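Local coordinates for putative pneumococcal surface protein (Streptococcus pneumoniae, PDB 4CNL) that probably anchors itself to the pneumococcal cell wall by binding the choline of teichoic acids through a chain of choline-binding repeats, at residues A[77-81]-A[82-86]. Numbering follows the deposited sequence.
With CHT (choline ion), chain B; CHT (choline ion), chain H; SO4 (sulfate ion), chain L.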
loop_
_atom_site.group_PDB
_atom_site.type_symbol
_atom_site.label_atom_id
_atom_site.label_comp_id
_atom_site.label_asym_id
_atom_site.label_seq_id
_atom_site.Cartn_x
_atom_site.Cartn_y
_atom_site.Cartn_z
ATOM N N LYS A 77 -6.303 -11.625 1.800
ATOM C CA LYS A 77 -5.031 -11.691 2.523
ATOM C C LYS A 77 -4.489 -10.301 2.833
ATOM O O LYS A 77 -4.448 -9.438 1.958
ATOM C CB LYS A 77 -3.981 -12.467 1.724
ATOM C CG LYS A 77 -4.317 -13.924 1.479
ATOM C CD LYS A 77 -3.096 -14.663 0.976
ATOM C CE LYS A 77 -3.357 -16.153 0.873
ATOM N NZ LYS A 77 -2.120 -16.848 0.391
ATOM N N MET A 78 -4.075 -10.079 4.075
ATOM C CA MET A 78 -3.445 -8.809 4.418
ATOM C C MET A 78 -2.120 -8.683 3.695
ATOM O O MET A 78 -1.282 -9.589 3.751
ATOM C CB MET A 78 -3.228 -8.688 5.923
ATOM C CG MET A 78 -2.724 -7.325 6.320
ATOM S SD MET A 78 -2.131 -7.289 8.013
ATOM C CE MET A 78 -0.687 -8.277 7.851
ATOM N N ALA A 79 -1.922 -7.549 3.030
ATOM C CA ALA A 79 -0.663 -7.278 2.351
ATOM C C ALA A 79 0.478 -7.060 3.343
ATOM O O ALA A 79 0.296 -6.450 4.400
ATOM C CB ALA A 79 -0.825 -6.065 1.435
ATOM N N GLN A 80 1.659 -7.558 2.988
ATOM C CA GLN A 80 2.827 -7.491 3.860
ATOM C C GLN A 80 4.087 -7.429 3.029
ATOM O O GLN A 80 4.339 -8.336 2.239
ATOM C CB GLN A 80 2.906 -8.721 4.785
ATOM C CG GLN A 80 2.111 -8.605 6.057
ATOM C CD GLN A 80 2.219 -9.838 6.960
ATOM O OE1 GLN A 80 1.560 -10.856 6.730
ATOM N NE2 GLN A 80 3.036 -9.737 8.003
ATOM N N GLY A 81 4.875 -6.374 3.217
ATOM C CA GLY A 81 6.135 -6.216 2.512
ATOM C C GLY A 81 5.970 -6.278 1.011
ATOM O O GLY A 81 6.706 -6.986 0.317
ATOM N N GLU A 82 5.009 -5.523 0.493
ATOM C CA GLU A 82 4.687 -5.635 -0.914
ATOM C C GLU A 82 3.937 -4.418 -1.405
ATOM O O GLU A 82 3.323 -3.678 -0.625
ATOM C CB GLU A 82 3.858 -6.896 -1.180
ATOM C CG GLU A 82 2.466 -6.860 -0.570
ATOM C CD GLU A 82 1.743 -8.206 -0.659
ATOM O OE1 GLU A 82 1.404 -8.636 -1.784
ATOM O OE2 GLU A 82 1.519 -8.825 0.400
ATOM N N TRP A 83 4.004 -4.230 -2.715
ATOM C CA TRP A 83 3.239 -3.208 -3.407
ATOM C C TRP A 83 1.869 -3.722 -3.788
ATOM O O TRP A 83 1.737 -4.855 -4.245
ATOM C CB TRP A 83 3.976 -2.769 -4.666
ATOM C CG TRP A 83 5.202 -1.995 -4.379
ATOM C CD1 TRP A 83 6.470 -2.479 -4.235
ATOM C CD2 TRP A 83 5.285 -0.577 -4.186
ATOM N NE1 TRP A 83 7.342 -1.443 -3.975
ATOM C CE2 TRP A 83 6.637 -0.267 -3.928
ATOM C CE3 TRP A 83 4.344 0.461 -4.209
ATOM C CZ2 TRP A 83 7.077 1.046 -3.694
ATOM C CZ3 TRP A 83 4.775 1.760 -3.977
ATOM C CH2 TRP A 83 6.134 2.040 -3.721
ATOM N N VAL A 84 0.851 -2.893 -3.601
ATOM C CA VAL A 84 -0.478 -3.208 -4.091
ATOM C C VAL A 84 -1.040 -2.030 -4.875
ATOM O O VAL A 84 -0.740 -0.869 -4.586
ATOM C CB VAL A 84 -1.455 -3.548 -2.950
ATOM C CG1 VAL A 84 -0.928 -4.713 -2.115
ATOM C CG2 VAL A 84 -1.714 -2.311 -2.082
ATOM N N TYR A 85 -1.876 -2.332 -5.860
ATOM C CA TYR A 85 -2.595 -1.293 -6.576
ATOM C C TYR A 85 -4.066 -1.324 -6.179
ATOM O O TYR A 85 -4.739 -2.348 -6.327
ATOM C CB TYR A 85 -2.452 -1.475 -8.084
ATOM C CG TYR A 85 -3.078 -0.353 -8.888
ATOM C CD1 TYR A 85 -2.431 0.872 -9.013
ATOM C CD2 TYR A 85 -4.314 -0.516 -9.514
ATOM C CE1 TYR A 85 -2.986 1.905 -9.747
ATOM C CE2 TYR A 85 -4.877 0.521 -10.263
ATOM C CZ TYR A 85 -4.203 1.726 -10.368
ATOM O OH TYR A 85 -4.736 2.767 -11.103
ATOM N N ASP A 86 -4.552 -0.208 -5.650
ATOM C CA ASP A 86 -5.954 -0.084 -5.288
ATOM C C ASP A 86 -6.667 0.554 -6.476
ATOM O O ASP A 86 -6.504 1.746 -6.735
ATOM C CB ASP A 86 -6.102 0.745 -4.009
ATOM C CG ASP A 86 -7.538 0.820 -3.508
ATOM O OD1 ASP A 86 -8.465 0.978 -4.326
ATOM O OD2 ASP A 86 -7.736 0.750 -2.280
HETATM C C4 CHT B . 4.454 0.576 -10.209
HETATM C C5 CHT B . 5.158 0.980 -8.922
HETATM C C6 CHT B . 6.781 -0.714 -9.266
HETATM C C7 CHT B . 6.518 0.287 -7.154
HETATM C C8 CHT B . 4.869 -1.179 -7.988
HETATM O O6 CHT B . 5.234 1.010 -11.312
HETATM N N1 CHT B . 5.831 -0.158 -8.337
HETATM C C4 CHT H . -2.409 -5.744 14.346
HETATM C C5 CHT H . -1.474 -6.375 13.312
HETATM C C6 CHT H . -1.343 -7.943 11.550
HETATM C C7 CHT H . -2.976 -8.183 13.225
HETATM C C8 CHT H . -3.152 -6.446 11.645
HETATM O O6 CHT H . -1.716 -4.750 15.092
HETATM N N1 CHT H . -2.239 -7.235 12.429
HETATM S S SO4 L . -1.013 -13.961 -2.471
HETATM O O1 SO4 L . -1.764 -15.214 -2.534
HETATM O O2 SO4 L . -0.326 -13.741 -3.743
HETATM O O3 SO4 L . -1.920 -12.842 -2.225
HETATM O O4 SO4 L . -0.037 -14.037 -1.385
HETATM O O HOH W 1 0.061 -11.482 2.095
#
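Glu82 folds back over the turn that leads into strand 82-86, the first strand of a hairpin in a putative cell wall binding repeat of the choline-binding domain, and its carboxylate takes the backbone N-H of Gln80. The bond, 2.9 Å from Gln80 N to Glu82 OE2, is nearly straight (168°) and uses the anti lone pair of that oxygen. CG lies between the backbone N and carbonyl carbon of Glu82 (chi1 67°), which swings the extended chain back across the bend; OE2 thereby also comes within 3.3 Å of Ala79 CA. A water donates to Met78 O and, weakly, to Glu82 OE2. The other oxygen, OE1, forms a salt bridge with Lys73, so both ends of the carboxylate are engaged.

Beside this polar grip the methyl of Ala79 meets one branch of Val84, CB to CG1 at 3.8 Å, and both side chains also rest on Leu95 of the partner strand 91-95. Gly81, with positive phi, and Glu82 form a G1 beta bulge opposite Leu95, at the start of strand 82-86.

The same stretch supplies residues to two choline sites. Met78 lays SD 3.7 Å from methyl C6 of one choline, whereas Trp83, just past Glu82, belongs to another pocket, with Trp92, Tyr110, Met118 and Asp138: methyl C7 of a second choline sits over the centre of its indole face, 3.2 Å above the plane.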